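Long-range contacts in Exo-poly-alpha-D-galacturonosidase (Thermotoga maritima, PDB 3JUR), which probably hydrolyses the alpha-1,4 links of polygalacturonate, the backbone of pectin, as a family 28 glycosidase from a hyperthermophilic bacterium: residues D[313-319]-D[342-348]; D[295-301]-D[323-329]. All coordinates share one frame; numbering follows the deposited sequence.

Contact 1 of 2, residues D[313-319]-D[342-348]; sequences VARNNVY and FFIDNVA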
loop_
_atom_site.group_PDB
_atom_site.type_symbol
_atom_site.label_atom_id
_atom_site.label_comp_id
_atom_site.label_asym_id
_atom_site.label_seq_id
_atom_site.Cartn_x
_atom_site.Cartn_y
_atom_site.Cartn_z
ATOM N N VAL D 313 22.124 13.178 -18.201
ATOM C CA VAL D 313 21.077 12.175 -18.267
ATOM C C VAL D 313 21.688 10.798 -18.027
ATOM O O VAL D 313 22.607 10.377 -18.746
ATOM C CB VAL D 313 20.339 12.180 -19.634
ATOM C CG1 VAL D 313 19.302 11.064 -19.694
ATOM C CG2 VAL D 313 19.682 13.541 -19.915
ATOM N N ALA D 314 21.169 10.110 -17.012
ATOM C CA ALA D 314 21.512 8.719 -16.735
ATOM C C ALA D 314 20.252 7.881 -16.918
ATOM O O ALA D 314 19.319 7.959 -16.107
ATOM C CB ALA D 314 22.071 8.559 -15.323
ATOM N N ARG D 315 20.225 7.090 -17.989
ATOM C CA ARG D 315 19.038 6.345 -18.356
ATOM C C ARG D 315 19.302 4.850 -18.533
ATOM O O ARG D 315 20.306 4.455 -19.132
ATOM C CB ARG D 315 18.432 6.923 -19.636
ATOM C CG ARG D 315 17.089 6.324 -20.002
ATOM C CD ARG D 315 16.548 6.873 -21.320
ATOM N NE ARG D 315 17.477 6.679 -22.440
ATOM C CZ ARG D 315 17.713 5.520 -23.056
ATOM N NH1 ARG D 315 17.103 4.401 -22.671
ATOM N NH2 ARG D 315 18.569 5.481 -24.066
ATOM N N ASN D 316 18.375 4.035 -18.021
ATOM C CA ASN D 316 18.385 2.582 -18.215
ATOM C C ASN D 316 19.676 1.925 -17.745
ATOM O O ASN D 316 20.253 1.095 -18.439
ATOM C CB ASN D 316 18.096 2.219 -19.683
ATOM C CG ASN D 316 17.656 0.773 -19.853
ATOM O OD1 ASN D 316 16.847 0.263 -19.080
ATOM N ND2 ASN D 316 18.197 0.105 -20.865
ATOM N N ASN D 317 20.127 2.310 -16.559
ATOM C CA ASN D 317 21.270 1.670 -15.953
ATOM C C ASN D 317 20.802 0.696 -14.887
ATOM O O ASN D 317 19.678 0.806 -14.373
ATOM C CB ASN D 317 22.227 2.709 -15.362
ATOM C CG ASN D 317 22.719 3.695 -16.397
ATOM O OD1 ASN D 317 23.535 3.358 -17.256
ATOM N ND2 ASN D 317 22.215 4.926 -16.329
ATOM N N VAL D 318 21.668 -0.265 -14.570
ATOM C CA VAL D 318 21.386 -1.245 -13.531
ATOM C C VAL D 318 22.494 -1.215 -12.477
ATOM O O VAL D 318 23.666 -1.406 -12.803
ATOM C CB VAL D 318 21.225 -2.659 -14.115
ATOM C CG1 VAL D 318 21.094 -3.700 -12.988
ATOM C CG2 VAL D 318 19.994 -2.716 -15.045
ATOM N N TYR D 319 22.103 -0.977 -11.226
ATOM C CA TYR D 319 23.039 -0.870 -10.105
ATOM C C TYR D 319 22.730 -1.955 -9.087
ATOM O O TYR D 319 21.591 -2.092 -8.649
ATOM C CB TYR D 319 22.922 0.510 -9.455
ATOM C CG TYR D 319 23.085 1.656 -10.441
ATOM C CD1 TYR D 319 24.341 2.021 -10.915
ATOM C CD2 TYR D 319 21.983 2.349 -10.910
ATOM C CE1 TYR D 319 24.495 3.076 -11.824
ATOM C CE2 TYR D 319 22.124 3.406 -11.811
ATOM C CZ TYR D 319 23.382 3.760 -12.258
ATOM O OH TYR D 319 23.510 4.791 -13.150
ATOM N N PHE D 342 19.197 14.238 -14.617
ATOM C CA PHE D 342 18.075 13.367 -14.934
ATOM C C PHE D 342 18.451 11.910 -14.739
ATOM O O PHE D 342 19.343 11.399 -15.410
ATOM C CB PHE D 342 17.602 13.604 -16.378
ATOM C CG PHE D 342 17.069 14.980 -16.616
ATOM C CD1 PHE D 342 15.708 15.234 -16.533
ATOM C CD2 PHE D 342 17.933 16.030 -16.907
ATOM C CE1 PHE D 342 15.208 16.511 -16.751
ATOM C CE2 PHE D 342 17.443 17.320 -17.114
ATOM C CZ PHE D 342 16.083 17.560 -17.040
ATOM N N PHE D 343 17.750 11.253 -13.820
ATOM C CA PHE D 343 18.029 9.879 -13.418
ATOM C C PHE D 343 16.776 9.071 -13.753
ATOM O O PHE D 343 15.851 8.984 -12.942
ATOM C CB PHE D 343 18.344 9.845 -11.911
ATOM C CG PHE D 343 19.018 8.589 -11.442
ATOM C CD1 PHE D 343 20.344 8.317 -11.787
ATOM C CD2 PHE D 343 18.338 7.684 -10.630
ATOM C CE1 PHE D 343 20.974 7.144 -11.341
ATOM C CE2 PHE D 343 18.950 6.522 -10.184
ATOM C CZ PHE D 343 20.275 6.254 -10.530
ATOM N N ILE D 344 16.753 8.496 -14.958
ATOM C CA ILE D 344 15.525 7.967 -15.566
ATOM C C ILE D 344 15.631 6.488 -15.910
ATOM O O ILE D 344 16.627 6.056 -16.487
ATOM C CB ILE D 344 15.202 8.712 -16.910
ATOM C CG1 ILE D 344 15.342 10.236 -16.763
ATOM C CG2 ILE D 344 13.817 8.316 -17.465
ATOM C CD1 ILE D 344 14.371 10.877 -15.790
ATOM N N ASP D 345 14.577 5.731 -15.601
ATOM C CA ASP D 345 14.458 4.311 -15.992
ATOM C C ASP D 345 15.533 3.406 -15.394
ATOM O O ASP D 345 15.908 2.402 -15.992
ATOM C CB ASP D 345 14.443 4.155 -17.525
ATOM C CG ASP D 345 13.290 4.887 -18.171
ATOM O OD1 ASP D 345 12.229 5.029 -17.518
ATOM O OD2 ASP D 345 13.439 5.320 -19.337
ATOM N N ASN D 346 16.010 3.754 -14.209
ATOM C CA ASN D 346 17.092 2.999 -13.591
ATOM C C ASN D 346 16.592 1.944 -12.628
ATOM O O ASN D 346 15.476 2.043 -12.116
ATOM C CB ASN D 346 18.087 3.944 -12.920
ATOM C CG ASN D 346 18.790 4.845 -13.921
ATOM O OD1 ASN D 346 19.446 4.367 -14.840
ATOM N ND2 ASN D 346 18.656 6.152 -13.745
ATOM N N VAL D 347 17.410 0.917 -12.420
ATOM C CA VAL D 347 17.117 -0.145 -11.467
ATOM C C VAL D 347 18.271 -0.218 -10.474
ATOM O O VAL D 347 19.439 -0.235 -10.865
ATOM C CB VAL D 347 16.932 -1.527 -12.162
ATOM C CG1 VAL D 347 16.665 -2.609 -11.135
ATOM C CG2 VAL D 347 15.795 -1.482 -13.184
ATOM N N ALA D 348 17.943 -0.244 -9.189
ATOM C CA ALA D 348 18.948 -0.397 -8.142
ATOM C C ALA D 348 18.513 -1.499 -7.195
ATOM O O ALA D 348 17.448 -1.423 -6.596
ATOM C CB ALA D 348 19.162 0.916 -7.398
HETATM O O HOH W 1 14.897 3.716 -21.054
HETATM O O HOH W 2 17.547 -0.199 -16.080
#
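Asn346 reaches across to the neighbouring coil with both ends of its amide, toward Asn317 and Ala314. Asn346 OD1 accepts from Asn317 N (2.8 Å), in the carbonyl plane, and less directly from Asn317 ND2 (3.2 Å), the two amides lying side by side with their planes 16° apart. Asn346 ND2 donates to Ala314 O (3.0 Å) from above that carbonyl's plane, while Ile344 N meets the same oxygen more nearly head-on. CG stands beside the backbone N (chi1 -64°), which turns the amide inward and brings ND2 over the centre of the Phe343 ring. On this buried side Phe343 CZ presses on Tyr319 CE2 at 3.6 Å, the ring planes nearly parallel but slid apart. Replacing Asn346 by alanine is likely to leave Asn317 N without its acceptor, strip Ala314 O of its side-chain donor and open a gap over the Phe343 ring. The other side is looser and wetter: Arg315 NH1 and Asp345 OD2 stay 5.0 Å apart, bridged by a water. Their firmer partners lie outside, Glu11 for Arg315 and Asn380 for Asp345. The strands pair in parallel on both sides of a bend, where Asn316 and Asp345 adopt left-handed backbone angles; the amide row Asn346, Asn317, Asn288 is an asparagine ladder, as in right-handed parallel beta-helices.

Contact 2 of 2, residues D[295-301]-D[323-329]; sequences SHGGLVI and ERALRLK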
loop_
_atom_site.group_PDB
_atom_site.type_symbol
_atom_site.label_atom_id
_atom_site.label_comp_id
_atom_site.label_asym_id
_atom_site.label_seq_id
_atom_site.Cartn_x
_atom_site.Cartn_y
_atom_site.Cartn_z
ATOM N N SER D 295 31.235 -0.104 -4.362
ATOM C CA SER D 295 30.925 1.186 -4.981
ATOM C C SER D 295 30.239 2.154 -4.023
ATOM O O SER D 295 29.279 1.795 -3.356
ATOM C CB SER D 295 30.063 1.011 -6.240
ATOM O OG SER D 295 29.702 2.273 -6.781
ATOM N N HIS D 296 30.730 3.389 -3.987
ATOM C CA HIS D 296 30.162 4.446 -3.142
ATOM C C HIS D 296 28.966 5.155 -3.779
ATOM O O HIS D 296 28.312 5.989 -3.139
ATOM C CB HIS D 296 31.246 5.472 -2.804
ATOM C CG HIS D 296 32.327 4.947 -1.909
ATOM N ND1 HIS D 296 33.166 5.779 -1.198
ATOM C CD2 HIS D 296 32.700 3.683 -1.597
ATOM C CE1 HIS D 296 34.016 5.048 -0.496
ATOM N NE2 HIS D 296 33.752 3.773 -0.719
ATOM N N GLY D 297 28.695 4.842 -5.044
ATOM C CA GLY D 297 27.599 5.450 -5.778
ATOM C C GLY D 297 27.567 5.015 -7.235
ATOM O O GLY D 297 28.613 4.814 -7.860
ATOM N N GLY D 298 26.363 4.865 -7.773
ATOM C CA GLY D 298 26.187 4.452 -9.162
ATOM C C GLY D 298 26.398 5.619 -10.109
ATOM O O GLY D 298 27.269 5.571 -10.984
ATOM N N LEU D 299 25.575 6.653 -9.941
ATOM C CA LEU D 299 25.757 7.925 -10.628
ATOM C C LEU D 299 25.989 9.011 -9.592
ATOM O O LEU D 299 25.123 9.276 -8.750
ATOM C CB LEU D 299 24.552 8.296 -11.499
ATOM C CG LEU D 299 24.888 9.566 -12.306
ATOM C CD1 LEU D 299 25.673 9.238 -13.604
ATOM C CD2 LEU D 299 23.688 10.414 -12.590
ATOM N N VAL D 300 27.157 9.647 -9.669
ATOM C CA VAL D 300 27.576 10.599 -8.655
ATOM C C VAL D 300 27.910 11.954 -9.283
ATOM O O VAL D 300 28.496 12.018 -10.369
ATOM C CB VAL D 300 28.771 10.042 -7.840
ATOM C CG1 VAL D 300 29.131 10.955 -6.663
ATOM C CG2 VAL D 300 28.448 8.661 -7.319
ATOM N N ILE D 301 27.494 13.031 -8.621
ATOM C CA ILE D 301 27.919 14.376 -9.009
ATOM C C ILE D 301 28.705 14.976 -7.835
ATOM O O ILE D 301 28.239 14.933 -6.690
ATOM C CB ILE D 301 26.728 15.326 -9.400
ATOM C CG1 ILE D 301 25.633 14.625 -10.231
ATOM C CG2 ILE D 301 27.252 16.573 -10.111
ATOM C CD1 ILE D 301 26.041 14.182 -11.626
ATOM N N GLU D 323 26.476 1.249 -2.645
ATOM C CA GLU D 323 26.132 2.001 -1.443
ATOM C C GLU D 323 24.995 2.972 -1.714
ATOM O O GLU D 323 24.111 3.149 -0.867
ATOM C CB GLU D 323 27.344 2.754 -0.889
ATOM C CG GLU D 323 28.388 1.854 -0.236
ATOM C CD GLU D 323 29.530 2.641 0.399
ATOM O OE1 GLU D 323 29.499 3.890 0.364
ATOM O OE2 GLU D 323 30.462 2.006 0.945
ATOM N N ARG D 324 25.048 3.604 -2.890
ATOM C CA ARG D 324 24.095 4.630 -3.301
ATOM C C ARG D 324 23.859 4.542 -4.798
ATOM O O ARG D 324 24.786 4.264 -5.573
ATOM C CB ARG D 324 24.621 6.037 -2.966
ATOM C CG ARG D 324 24.916 6.243 -1.493
ATOM C CD ARG D 324 25.667 7.527 -1.172
ATOM N NE ARG D 324 26.191 7.390 0.188
ATOM C CZ ARG D 324 27.342 6.801 0.497
ATOM N NH1 ARG D 324 28.143 6.334 -0.466
ATOM N NH2 ARG D 324 27.697 6.692 1.769
ATOM N N ALA D 325 22.627 4.804 -5.214
ATOM C CA ALA D 325 22.307 4.792 -6.635
ATOM C C ALA D 325 22.634 6.144 -7.264
ATOM O O ALA D 325 23.362 6.215 -8.260
ATOM C CB ALA D 325 20.845 4.413 -6.863
ATOM N N LEU D 326 22.093 7.207 -6.665
ATOM C CA LEU D 326 22.298 8.575 -7.123
ATOM C C LEU D 326 22.818 9.391 -5.942
ATOM O O LEU D 326 22.216 9.396 -4.864
ATOM C CB LEU D 326 20.992 9.189 -7.654
ATOM C CG LEU D 326 20.995 10.678 -8.060
ATOM C CD1 LEU D 326 21.937 10.969 -9.254
ATOM C CD2 LEU D 326 19.595 11.185 -8.372
ATOM N N ARG D 327 23.924 10.089 -6.165
ATOM C CA ARG D 327 24.606 10.828 -5.113
ATOM C C ARG D 327 25.064 12.197 -5.622
ATOM O O ARG D 327 25.817 12.272 -6.584
ATOM C CB ARG D 327 25.805 10.002 -4.648
ATOM C CG ARG D 327 26.504 10.504 -3.397
ATOM C CD ARG D 327 27.755 9.673 -3.150
ATOM N NE ARG D 327 28.242 9.842 -1.782
ATOM C CZ ARG D 327 29.433 9.431 -1.361
ATOM N NH1 ARG D 327 30.267 8.822 -2.198
ATOM N NH2 ARG D 327 29.790 9.634 -0.101
ATOM N N LEU D 328 24.588 13.270 -4.986
ATOM C CA LEU D 328 25.109 14.621 -5.222
ATOM C C LEU D 328 25.825 15.132 -3.962
ATOM O O LEU D 328 25.250 15.131 -2.866
ATOM C CB LEU D 328 23.998 15.587 -5.670
ATOM C CG LEU D 328 23.465 15.500 -7.115
ATOM C CD1 LEU D 328 22.729 14.194 -7.401
ATOM C CD2 LEU D 328 22.559 16.672 -7.435
ATOM N N LYS D 329 27.090 15.532 -4.126
ATOM C CA LYS D 329 27.941 15.984 -3.016
ATOM C C LYS D 329 28.514 17.365 -3.302
ATOM O O LYS D 329 29.058 17.605 -4.382
ATOM C CB LYS D 329 29.155 15.065 -2.820
ATOM C CG LYS D 329 28.928 13.592 -2.979
ATOM C CD LYS D 329 30.206 12.815 -2.683
ATOM C CE LYS D 329 31.076 12.659 -3.928
ATOM N NZ LYS D 329 32.164 11.656 -3.703
HETATM O O HOH W 3 33.120 8.514 -1.929
#
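Arg324 NH1 is held by two acceptors: His296 O at 2.7 Å, lying in the guanidinium plane, and Glu323 OE1 at 2.9 Å, a salt bridge that uses the anti lone pair of the carboxylate. That carboxylate in turn lies over one face of the His296 ring, the two planes 10° apart. Arg327, its chain extended from CG to NE, runs past Val300 and brings Arg327 NH1 to 3.5 Å from His296 CB; a water joins this NH1 to His296 ND1. Arg324 NH1 sits over the centre of one face of the Arg327 guanidinium and Lys329 CD over the other. Asp261 binds both Arg327 and Lys329, so the cations gather around an acid. The Ser-His-Gly and Arg-Leu-Lys runs match the conserved motifs that line the substrate cleft of family 28 beta-helices, consistent with such a role here. Gly298 lets the chains close tightly: a CB there would clash with Ala325 O, which accepts from Leu299 N at 2.8 Å. Parallel strand bonding follows, Ile301 N to Arg327 O at 2.7 Å among them. On the inward face Leu299 CD2 meets Leu326 CD1 at 3.8 Å, and Ile301 CG1 packs alongside Leu328 CG.

Contacts 1 and 2 join the same pair of neighbouring coils of the beta-helix, their centres about 12 Å apart. Along the chain their segments alternate, 295-301, 313-319, 323-329, 342-348, each coil contributing one segment to each contact. Strands 299-301 and 327-329 are adjacent parallel strands of one sheet; strands 309-320 and 337-349 pair in parallel on both sides of a bend, on other faces of the helix. Inward side chains share the core, Leu299 CD2 packing on Ala314 CB at 3.7 Å; Tyr319 CE1 lies against the backbone at Gly298 CA. Contact 2 carries the probable cleft motifs, whereas at contact 1 Val318 and Val347 pack on Met320 and Val349 of another subunit, so one coil step spans from cleft to tetramer interface.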